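ABC transporter sugar binding protein (Xanthomonas axonopodis pv. citri, PDB 3UOR) probably binds maltose or related malto-oligosaccharides in the periplasm and delivers them to an ABC transporter for uptake. Local coordinates at residues Tyr136-Arg145 / Gly298-Val306; Leu202-Asp213 / Lys369-Ile380. All coordinates share one frame; numbering follows the deposited sequence.

Interaction 1 (Tyr136-Arg145 / Gly298-Val306); sequences YGVPWYVDTR and GIAGGSSLV
Val138 and Leu305 exchange two backbone hydrogen bonds, Val138 N to Leu305 O at 3.0 Å and Leu305 N to Val138 O at 2.8 Å, in an antiparallel ladder that joins strands 134-150 and 303-307 of the large mixed sheet and is broken by a classic beta bulge. Trp140 and Tyr141 both face Ser303 there: Trp140 N gives a hydrogen bond to Ser303 O (2.9 Å), Tyr141 N adds a weak one to the same oxygen, and Ser303 N returns to Tyr141 O. Beyond the bulge the ladder resumes between Asp143 and Gly301.

At the bulge the Trp140 side chain is thrown toward the partner strand, its CG opposite the backbone N (chi1 -176°), and Leu305 CD1 lies over one face of the indole, 3.9 Å from the centroid of the five-membered ring. Tyr141 CD2 sits over the other face. Ser303 N lies over one face of the Tyr141 ring, and Tyr141 CE2 is 3.7 Å from Ser303 CB, while Ser303 OG is hydrogen-bonded to Gln88 of strand 86-90, which also pairs with 303-307.

Just past Asp143, Thr144 OG1 donates in the carbonyl plane to a lone pair of Ile299 O at 2.7 Å, and also bonds Gln364. Arg145 holds Asp143 side-on, NE to OD1 and NH2 to OD2, each oxygen met on its syn side. The two-pronged bond fixes the carboxylate's rotation and probably stabilises its negative charge.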
loop_
_atom_site.group_PDB
_atom_site.type_symbol
_atom_site.label_atom_id
_atom_site.label_comp_id
_atom_site.label_asym_id
_atom_site.label_seq_id
_atom_site.Cartn_x
_atom_site.Cartn_y
_atom_site.Cartn_z
ATOM N N TYR A 136 -12.330 -5.049 12.267
ATOM C CA TYR A 136 -12.847 -6.141 11.425
ATOM C C TYR A 136 -11.793 -7.020 10.774
ATOM O O TYR A 136 -12.116 -7.887 9.975
ATOM C CB TYR A 136 -13.763 -5.584 10.338
ATOM C CG TYR A 136 -15.116 -5.166 10.862
ATOM C CD1 TYR A 136 -16.055 -6.116 11.234
ATOM C CD2 TYR A 136 -15.455 -3.829 10.978
ATOM C CE1 TYR A 136 -17.309 -5.743 11.711
ATOM C CE2 TYR A 136 -16.703 -3.444 11.451
ATOM C CZ TYR A 136 -17.624 -4.404 11.816
ATOM O OH TYR A 136 -18.856 -4.021 12.297
ATOM N N GLY A 137 -10.527 -6.784 11.076
ATOM C CA GLY A 137 -9.479 -7.621 10.528
ATOM C C GLY A 137 -8.215 -7.495 11.361
ATOM O O GLY A 137 -8.154 -6.710 12.314
ATOM N N VAL A 138 -7.191 -8.255 10.989
ATOM C CA VAL A 138 -5.858 -8.066 11.557
ATOM C C VAL A 138 -4.905 -7.858 10.389
ATOM O O VAL A 138 -4.951 -8.615 9.418
ATOM C CB VAL A 138 -5.418 -9.302 12.400
ATOM C CG1 VAL A 138 -3.989 -9.131 12.905
ATOM C CG2 VAL A 138 -6.376 -9.525 13.558
ATOM N N PRO A 139 -4.063 -6.812 10.456
ATOM C CA PRO A 139 -3.165 -6.565 9.327
ATOM C C PRO A 139 -2.284 -7.775 9.108
ATOM O O PRO A 139 -1.749 -8.297 10.080
ATOM C CB PRO A 139 -2.310 -5.380 9.807
ATOM C CG PRO A 139 -3.137 -4.710 10.852
ATOM C CD PRO A 139 -3.889 -5.824 11.537
ATOM N N TRP A 140 -2.114 -8.206 7.867
ATOM C CA TRP A 140 -1.237 -9.340 7.594
ATOM C C TRP A 140 0.130 -8.873 7.081
ATOM O O TRP A 140 1.165 -9.215 7.647
ATOM C CB TRP A 140 -1.908 -10.269 6.589
ATOM C CG TRP A 140 -1.158 -11.512 6.290
ATOM C CD1 TRP A 140 -0.135 -12.048 7.005
ATOM C CD2 TRP A 140 -1.388 -12.396 5.184
ATOM N NE1 TRP A 140 0.310 -13.211 6.399
ATOM C CE2 TRP A 140 -0.449 -13.442 5.281
ATOM C CE3 TRP A 140 -2.284 -12.387 4.106
ATOM C CZ2 TRP A 140 -0.388 -14.477 4.355
ATOM C CZ3 TRP A 140 -2.226 -13.413 3.188
ATOM C CH2 TRP A 140 -1.283 -14.449 3.321
ATOM N N TYR A 141 0.153 -8.093 6.008
ATOM C CA TYR A 141 1.417 -7.522 5.548
ATOM C C TYR A 141 1.112 -6.166 4.921
ATOM O O TYR A 141 -0.037 -5.866 4.618
ATOM C CB TYR A 141 2.110 -8.431 4.534
ATOM C CG TYR A 141 1.343 -8.610 3.244
ATOM C CD1 TYR A 141 1.462 -7.695 2.204
ATOM C CD2 TYR A 141 0.495 -9.688 3.075
ATOM C CE1 TYR A 141 0.752 -7.858 1.030
ATOM C CE2 TYR A 141 -0.205 -9.867 1.921
ATOM C CZ TYR A 141 -0.082 -8.953 0.901
ATOM O OH TYR A 141 -0.803 -9.163 -0.245
ATOM N N VAL A 142 2.138 -5.355 4.725
ATOM C CA VAL A 142 1.944 -3.959 4.357
ATOM C C VAL A 142 2.626 -3.678 3.022
ATOM O O VAL A 142 3.754 -4.119 2.772
ATOM C CB VAL A 142 2.539 -3.009 5.407
ATOM C CG1 VAL A 142 2.175 -1.555 5.114
ATOM C CG2 VAL A 142 2.052 -3.386 6.784
ATOM N N ASP A 143 1.915 -2.966 2.161
ATOM C CA ASP A 143 2.489 -2.461 0.927
ATOM C C ASP A 143 2.543 -0.951 1.074
ATOM O O ASP A 143 1.525 -0.313 1.315
ATOM C CB ASP A 143 1.601 -2.864 -0.245
ATOM C CG ASP A 143 1.990 -2.176 -1.547
ATOM O OD1 ASP A 143 3.010 -1.450 -1.586
ATOM O OD2 ASP A 143 1.263 -2.367 -2.537
ATOM N N THR A 144 3.733 -0.375 0.977
ATOM C CA THR A 144 3.841 1.076 0.914
ATOM C C THR A 144 4.907 1.433 -0.127
ATOM O O THR A 144 5.713 0.581 -0.494
ATOM C CB THR A 144 4.167 1.686 2.290
ATOM O OG1 THR A 144 4.039 3.116 2.228
ATOM C CG2 THR A 144 5.581 1.350 2.685
ATOM N N ARG A 145 4.901 2.676 -0.611
ATOM C CA ARG A 145 5.740 3.070 -1.743
ATOM C C ARG A 145 6.756 4.116 -1.330
ATOM O O ARG A 145 6.420 5.068 -0.642
ATOM C CB ARG A 145 4.853 3.649 -2.868
ATOM C CG ARG A 145 3.693 2.715 -3.271
ATOM C CD ARG A 145 4.231 1.344 -3.659
ATOM N NE ARG A 145 3.160 0.366 -3.853
ATOM C CZ ARG A 145 2.398 0.298 -4.945
ATOM N NH1 ARG A 145 2.590 1.155 -5.951
ATOM N NH2 ARG A 145 1.442 -0.626 -5.033
ATOM N N GLY A 298 2.980 7.920 3.997
ATOM C CA GLY A 298 2.928 7.181 2.756
ATOM C C GLY A 298 1.687 6.326 2.829
ATOM O O GLY A 298 0.900 6.442 3.773
ATOM N N ILE A 299 1.512 5.463 1.845
ATOM C CA ILE A 299 0.310 4.621 1.751
ATOM C C ILE A 299 0.381 3.457 2.765
ATOM O O ILE A 299 1.447 2.886 2.981
ATOM C CB ILE A 299 0.219 4.059 0.321
ATOM C CG1 ILE A 299 -0.390 5.110 -0.613
ATOM C CG2 ILE A 299 -0.620 2.823 0.247
ATOM C CD1 ILE A 299 -0.049 4.840 -2.053
ATOM N N ALA A 300 -0.746 3.123 3.379
ATOM C CA ALA A 300 -0.859 1.933 4.214
ATOM C C ALA A 300 -1.583 0.849 3.437
ATOM O O ALA A 300 -2.740 0.529 3.728
ATOM C CB ALA A 300 -1.606 2.261 5.488
ATOM N N GLY A 301 -0.919 0.310 2.416
ATOM C CA GLY A 301 -1.558 -0.656 1.536
ATOM C C GLY A 301 -1.272 -2.039 2.062
ATOM O O GLY A 301 -0.664 -2.185 3.116
ATOM N N GLY A 302 -1.684 -3.057 1.320
ATOM C CA GLY A 302 -1.395 -4.425 1.693
ATOM C C GLY A 302 -2.684 -5.146 2.011
ATOM O O GLY A 302 -3.744 -4.737 1.557
ATOM N N SER A 303 -2.601 -6.210 2.806
ATOM C CA SER A 303 -3.747 -7.075 3.054
ATOM C C SER A 303 -3.950 -7.317 4.539
ATOM O O SER A 303 -3.014 -7.192 5.326
ATOM C CB SER A 303 -3.558 -8.425 2.364
ATOM O OG SER A 303 -3.594 -8.280 0.960
ATOM N N SER A 304 -5.180 -7.668 4.898
ATOM C CA SER A 304 -5.553 -8.043 6.254
ATOM C C SER A 304 -6.061 -9.461 6.205
ATOM O O SER A 304 -6.346 -9.969 5.135
ATOM C CB SER A 304 -6.698 -7.169 6.758
ATOM O OG SER A 304 -6.320 -5.803 6.802
ATOM N N LEU A 305 -6.170 -10.099 7.366
ATOM C CA LEU A 305 -6.830 -11.381 7.469
ATOM C C LEU A 305 -8.133 -11.157 8.209
ATOM O O LEU A 305 -8.157 -10.443 9.206
ATOM C CB LEU A 305 -5.961 -12.373 8.249
ATOM C CG LEU A 305 -4.741 -12.838 7.445
ATOM C CD1 LEU A 305 -3.637 -13.284 8.375
ATOM C CD2 LEU A 305 -5.112 -13.948 6.459
ATOM N N VAL A 306 -9.206 -11.777 7.730
ATOM C CA VAL A 306 -10.516 -11.678 8.370
ATOM C C VAL A 306 -11.123 -13.058 8.580
ATOM O O VAL A 306 -10.740 -14.032 7.925
ATOM C CB VAL A 306 -11.520 -10.892 7.494
ATOM C CG1 VAL A 306 -10.989 -9.514 7.187
ATOM C CG2 VAL A 306 -11.778 -11.650 6.204
HETATM O O HOH W 1 3.658 5.450 -0.258
#

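Interaction 2 (Leu202-Asp213 / Lys369-Ile380); sequences LQQDDRLLRDHD and KATPKVLEWERI
The short hairpin strand 209-210 and the turns leading into helix 377-394 meet here, an apolar joint of the solute-binding protein fold between the hairpin and the turn and first residues of that helix, flanked by polar contacts. Leu209 lies at its centre. Leu209 CD1 reaches Pro372 CB at 3.7 Å and meets Val374 CG2 tip to tip at 3.9 Å, while CD2 approaches Ile380 in the first turn of the helix. Leu208 crosses Trp377 at about a right angle, its CD1 coming to the indole edge in the ring plane, 3.9 Å from CH2. One face of that indole is packed by Thr371 and Pro372 of its own segment, so the proline is shared between the tryptophan and the hairpin. Val409 of helix 398-412 packs on both Leu209 and Ile380.

On the outer side Arg207 stretches out, extended from CG to NE, and slides past Pro372 in the opposite direction. The proline ring sits over a face of the guanidinium, with Pro372 CB 3.6 Å from Arg207 NH2. Asp213 fixes the rotation of the guanidinium and keeps its face against Pro372: Arg207 NE bonds Asp213 OD1 at 2.8 Å and Arg207 NH2 bonds Asp213 OD2 at 2.9 Å, both nearly in the guanidinium plane and both on syn lone pairs. The salt bridge ties the chain entering strand 209-210 to the turn that follows it, and Asp213 CB also packs on Val374 CG1.

At the other end of the contact, Lys369 runs extended beyond CG to the backbone at Leu202, where Lys369 NZ donates to Leu202 O at 3.0 Å, tilted 18° from the carbonyl plane; Gln204 O lies 3.1 Å from Lys369 NZ.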
loop_
_atom_site.group_PDB
_atom_site.type_symbol
_atom_site.label_atom_id
_atom_site.label_comp_id
_atom_site.label_asym_id
_atom_site.label_seq_id
_atom_site.Cartn_x
_atom_site.Cartn_y
_atom_site.Cartn_z
ATOM N N LEU A 202 -1.529 12.078 0.886
ATOM C CA LEU A 202 -1.607 11.590 2.265
ATOM C C LEU A 202 -0.650 12.312 3.218
ATOM O O LEU A 202 -0.836 12.241 4.417
ATOM C CB LEU A 202 -1.355 10.086 2.339
ATOM C CG LEU A 202 -2.447 9.247 1.713
ATOM C CD1 LEU A 202 -2.019 7.777 1.677
ATOM C CD2 LEU A 202 -3.680 9.437 2.521
ATOM N N GLN A 203 0.374 12.993 2.696
ATOM C CA GLN A 203 1.297 13.736 3.574
ATOM C C GLN A 203 0.748 15.088 4.047
ATOM O O GLN A 203 1.457 15.832 4.708
ATOM C CB GLN A 203 2.663 13.942 2.901
ATOM C CG GLN A 203 3.354 12.640 2.520
ATOM C CD GLN A 203 4.620 12.890 1.774
ATOM O OE1 GLN A 203 4.795 13.950 1.160
ATOM N NE2 GLN A 203 5.528 11.925 1.817
ATOM N N GLN A 204 -0.505 15.401 3.718
ATOM C CA GLN A 204 -1.072 16.714 4.042
ATOM C C GLN A 204 -1.952 16.579 5.268
ATOM O O GLN A 204 -2.426 15.500 5.558
ATOM C CB GLN A 204 -1.909 17.249 2.866
ATOM C CG GLN A 204 -1.176 17.245 1.494
ATOM C CD GLN A 204 0.220 17.866 1.569
ATOM O OE1 GLN A 204 0.391 18.967 2.094
ATOM N NE2 GLN A 204 1.225 17.150 1.048
ATOM N N ASP A 205 -2.219 17.687 5.948
ATOM C CA ASP A 205 -2.976 17.663 7.193
ATOM C C ASP A 205 -4.453 17.462 6.993
ATOM O O ASP A 205 -5.155 17.038 7.912
ATOM C CB ASP A 205 -2.785 18.970 7.952
ATOM C CG ASP A 205 -1.442 19.048 8.620
ATOM O OD1 ASP A 205 -0.931 17.974 9.014
ATOM O OD2 ASP A 205 -0.899 20.169 8.741
ATOM N N ASP A 206 -4.945 17.793 5.809
ATOM C CA ASP A 206 -6.376 17.647 5.599
ATOM C C ASP A 206 -6.706 16.315 4.930
ATOM O O ASP A 206 -5.823 15.594 4.475
ATOM C CB ASP A 206 -7.017 18.883 4.917
ATOM C CG ASP A 206 -6.529 19.105 3.495
ATOM O OD1 ASP A 206 -5.591 18.396 3.077
ATOM O OD2 ASP A 206 -7.098 19.987 2.796
ATOM N N ARG A 207 -7.984 15.985 4.928
ATOM C CA ARG A 207 -8.486 14.711 4.454
ATOM C C ARG A 207 -8.925 14.871 2.983
ATOM O O ARG A 207 -9.356 15.950 2.582
ATOM C CB ARG A 207 -9.672 14.357 5.341
ATOM C CG ARG A 207 -10.165 12.934 5.304
ATOM C CD ARG A 207 -11.369 12.802 6.246
ATOM N NE ARG A 207 -11.942 11.468 6.195
ATOM C CZ ARG A 207 -11.276 10.370 6.524
ATOM N NH1 ARG A 207 -10.021 10.462 6.943
ATOM N NH2 ARG A 207 -11.869 9.182 6.449
ATOM N N LEU A 208 -8.793 13.814 2.185
ATOM C CA LEU A 208 -9.181 13.848 0.773
ATOM C C LEU A 208 -10.696 13.850 0.539
ATOM O O LEU A 208 -11.153 14.158 -0.563
ATOM C CB LEU A 208 -8.526 12.695 0.020
ATOM C CG LEU A 208 -7.043 12.928 -0.260
ATOM C CD1 LEU A 208 -6.410 11.715 -0.898
ATOM C CD2 LEU A 208 -6.861 14.154 -1.155
ATOM N N LEU A 209 -11.480 13.495 1.558
ATOM C CA LEU A 209 -12.945 13.636 1.484
ATOM C C LEU A 209 -13.382 14.531 2.630
ATOM O O LEU A 209 -12.607 14.779 3.553
ATOM C CB LEU A 209 -13.637 12.274 1.618
ATOM C CG LEU A 209 -13.258 11.217 0.580
ATOM C CD1 LEU A 209 -14.063 9.942 0.839
ATOM C CD2 LEU A 209 -13.537 11.764 -0.831
ATOM N N ARG A 210 -14.613 15.014 2.591
ATOM C CA ARG A 210 -15.080 15.895 3.653
ATOM C C ARG A 210 -16.529 15.623 3.983
ATOM O O ARG A 210 -17.227 14.921 3.244
ATOM C CB ARG A 210 -14.933 17.361 3.251
ATOM C CG ARG A 210 -15.744 17.714 1.989
ATOM C CD ARG A 210 -15.466 19.130 1.506
ATOM N NE ARG A 210 -16.165 19.386 0.257
ATOM C CZ ARG A 210 -17.444 19.731 0.184
ATOM N NH1 ARG A 210 -18.150 19.865 1.299
ATOM N NH2 ARG A 210 -18.017 19.931 -1.003
ATOM N N ASP A 211 -16.967 16.192 5.102
ATOM C CA ASP A 211 -18.362 16.167 5.519
ATOM C C ASP A 211 -18.914 14.744 5.569
ATOM O O ASP A 211 -19.762 14.357 4.762
ATOM C CB ASP A 211 -19.211 17.072 4.620
ATOM C CG ASP A 211 -20.649 17.180 5.100
ATOM O OD1 ASP A 211 -21.549 17.410 4.263
ATOM O OD2 ASP A 211 -20.884 17.028 6.318
ATOM N N HIS A 212 -18.416 13.982 6.532
ATOM C CA HIS A 212 -18.823 12.601 6.749
ATOM C C HIS A 212 -18.438 11.746 5.561
ATOM O O HIS A 212 -19.067 10.717 5.285
ATOM C CB HIS A 212 -20.319 12.499 7.040
ATOM C CG HIS A 212 -20.724 13.163 8.314
ATOM N ND1 HIS A 212 -21.319 14.407 8.347
ATOM C CD2 HIS A 212 -20.596 12.771 9.603
ATOM C CE1 HIS A 212 -21.559 14.742 9.603
ATOM N NE2 HIS A 212 -21.132 13.765 10.384
ATOM N N ASP A 213 -17.369 12.171 4.894
ATOM C CA ASP A 213 -16.855 11.476 3.722
ATOM C C ASP A 213 -17.935 11.353 2.654
ATOM O O ASP A 213 -17.938 10.412 1.879
ATOM C CB ASP A 213 -16.300 10.113 4.102
ATOM C CG ASP A 213 -14.988 10.216 4.870
ATOM O OD1 ASP A 213 -14.423 11.328 4.977
ATOM O OD2 ASP A 213 -14.512 9.178 5.360
ATOM N N LYS A 369 -0.512 6.238 6.533
ATOM C CA LYS A 369 -1.858 6.688 6.916
ATOM C C LYS A 369 -2.876 5.930 6.097
ATOM O O LYS A 369 -2.667 5.748 4.895
ATOM C CB LYS A 369 -2.081 8.180 6.580
ATOM C CG LYS A 369 -1.471 9.223 7.502
ATOM C CD LYS A 369 -1.898 10.651 7.049
ATOM C CE LYS A 369 -1.058 11.760 7.724
ATOM N NZ LYS A 369 -1.272 13.164 7.186
ATOM N N ALA A 370 -3.999 5.563 6.723
ATOM C CA ALA A 370 -5.101 4.918 6.018
ATOM C C ALA A 370 -5.826 5.919 5.106
ATOM O O ALA A 370 -5.947 7.099 5.435
ATOM C CB ALA A 370 -6.079 4.309 7.011
ATOM N N THR A 371 -6.293 5.444 3.956
ATOM C CA THR A 371 -7.128 6.259 3.053
ATOM C C THR A 371 -8.545 6.270 3.613
ATOM O O THR A 371 -8.891 5.389 4.415
ATOM C CB THR A 371 -7.140 5.652 1.643
ATOM O OG1 THR A 371 -7.112 4.216 1.744
ATOM C CG2 THR A 371 -5.924 6.091 0.871
ATOM N N PRO A 372 -9.383 7.250 3.203
ATOM C CA PRO A 372 -10.740 7.322 3.757
ATOM C C PRO A 372 -11.460 5.989 3.602
ATOM O O PRO A 372 -11.326 5.373 2.569
ATOM C CB PRO A 372 -11.396 8.428 2.924
ATOM C CG PRO A 372 -10.243 9.327 2.592
ATOM C CD PRO A 372 -9.106 8.389 2.306
ATOM N N LYS A 373 -12.169 5.531 4.629
ATOM C CA LYS A 373 -12.714 4.176 4.615
ATOM C C LYS A 373 -14.112 4.100 4.016
ATOM O O LYS A 373 -15.061 3.698 4.688
ATOM C CB LYS A 373 -12.721 3.562 6.017
ATOM C CG LYS A 373 -11.360 3.146 6.533
ATOM C CD LYS A 373 -10.958 4.088 7.641
ATOM C CE LYS A 373 -9.957 3.463 8.580
ATOM N NZ LYS A 373 -10.433 3.709 9.966
ATOM N N VAL A 374 -14.224 4.478 2.749
ATOM C CA VAL A 374 -15.477 4.336 2.020
ATOM C C VAL A 374 -15.365 3.268 0.952
ATOM O O VAL A 374 -14.339 3.085 0.297
ATOM C CB VAL A 374 -15.912 5.652 1.382
ATOM C CG1 VAL A 374 -16.122 6.698 2.467
ATOM C CG2 VAL A 374 -14.865 6.132 0.361
ATOM N N LEU A 375 -16.448 2.535 0.815
ATOM C CA LEU A 375 -16.612 1.503 -0.187
ATOM C C LEU A 375 -16.208 2.001 -1.596
ATOM O O LEU A 375 -15.596 1.270 -2.377
ATOM C CB LEU A 375 -18.082 1.099 -0.122
ATOM C CG LEU A 375 -18.715 0.088 -1.014
ATOM C CD1 LEU A 375 -19.944 -0.402 -0.277
ATOM C CD2 LEU A 375 -19.060 0.772 -2.314
ATOM N N GLU A 376 -16.493 3.260 -1.904
ATOM C CA GLU A 376 -16.199 3.775 -3.246
ATOM C C GLU A 376 -14.785 4.340 -3.445
ATOM O O GLU A 376 -14.481 4.954 -4.483
ATOM C CB GLU A 376 -17.290 4.744 -3.722
ATOM C CG GLU A 376 -17.872 5.653 -2.670
ATOM C CD GLU A 376 -18.861 4.973 -1.704
ATOM O OE1 GLU A 376 -20.018 4.668 -2.067
ATOM O OE2 GLU A 376 -18.481 4.791 -0.540
ATOM N N TRP A 377 -13.912 4.094 -2.472
ATOM C CA TRP A 377 -12.541 4.608 -2.541
ATOM C C TRP A 377 -11.777 4.203 -3.815
ATOM O O TRP A 377 -11.106 5.022 -4.417
ATOM C CB TRP A 377 -11.707 4.255 -1.288
ATOM C CG TRP A 377 -10.373 4.890 -1.390
ATOM C CD1 TRP A 377 -9.175 4.269 -1.629
ATOM C CD2 TRP A 377 -10.102 6.296 -1.368
ATOM N NE1 TRP A 377 -8.173 5.209 -1.702
ATOM C CE2 TRP A 377 -8.726 6.460 -1.562
ATOM C CE3 TRP A 377 -10.895 7.430 -1.168
ATOM C CZ2 TRP A 377 -8.120 7.716 -1.565
ATOM C CZ3 TRP A 377 -10.308 8.656 -1.174
ATOM C CH2 TRP A 377 -8.927 8.802 -1.369
ATOM N N GLU A 378 -11.864 2.953 -4.233
ATOM C CA GLU A 378 -11.129 2.560 -5.432
ATOM C C GLU A 378 -11.582 3.323 -6.675
ATOM O O GLU A 378 -10.749 3.745 -7.465
ATOM C CB GLU A 378 -11.218 1.058 -5.677
ATOM C CG GLU A 378 -10.219 0.273 -4.839
ATOM C CD GLU A 378 -10.072 -1.174 -5.297
ATOM O OE1 GLU A 378 -11.053 -1.946 -5.194
ATOM O OE2 GLU A 378 -8.968 -1.536 -5.763
ATOM N N ARG A 379 -12.888 3.506 -6.847
ATOM C CA ARG A 379 -13.400 4.320 -7.947
ATOM C C ARG A 379 -12.837 5.741 -7.851
ATOM O O ARG A 379 -12.385 6.319 -8.828
ATOM C CB ARG A 379 -14.927 4.377 -7.911
ATOM C CG ARG A 379 -15.609 3.069 -8.302
ATOM C CD ARG A 379 -17.072 3.031 -7.843
ATOM N NE ARG A 379 -17.953 3.822 -8.704
ATOM C CZ ARG A 379 -19.160 4.251 -8.338
ATOM N NH1 ARG A 379 -19.612 3.970 -7.116
ATOM N NH2 ARG A 379 -19.912 4.964 -9.187
ATOM N N ILE A 380 -12.851 6.293 -6.653
ATOM C CA ILE A 380 -12.360 7.640 -6.451
ATOM C C ILE A 380 -10.907 7.826 -6.909
ATOM O O ILE A 380 -10.609 8.777 -7.640
ATOM C CB ILE A 380 -12.584 8.080 -4.993
ATOM C CG1 ILE A 380 -14.085 8.273 -4.768
ATOM C CG2 ILE A 380 -11.800 9.349 -4.685
ATOM C CD1 ILE A 380 -14.505 8.329 -3.295
#

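In the fold
The centres of the two contacts lie about 16 Å apart, and their segments alternate along the chain: 136-145, 202-213, 298-306, 369-380. Interaction 1 is buried near the middle of the molecule and joins strands 134-150 and 303-307 of the large mixed sheet; interaction 2 lies farther out, among helices 195-202, 377-394 and 398-412. They touch where Gly298 O probably accepts a hydrogen bond from Lys369 N and where Ile299 packs on Leu202. The chain before strand 303-307 thus meets both the chain leading toward helix 377-394 and Leu202. Periplasmic binding proteins of this family have two lobes that close over the ligand.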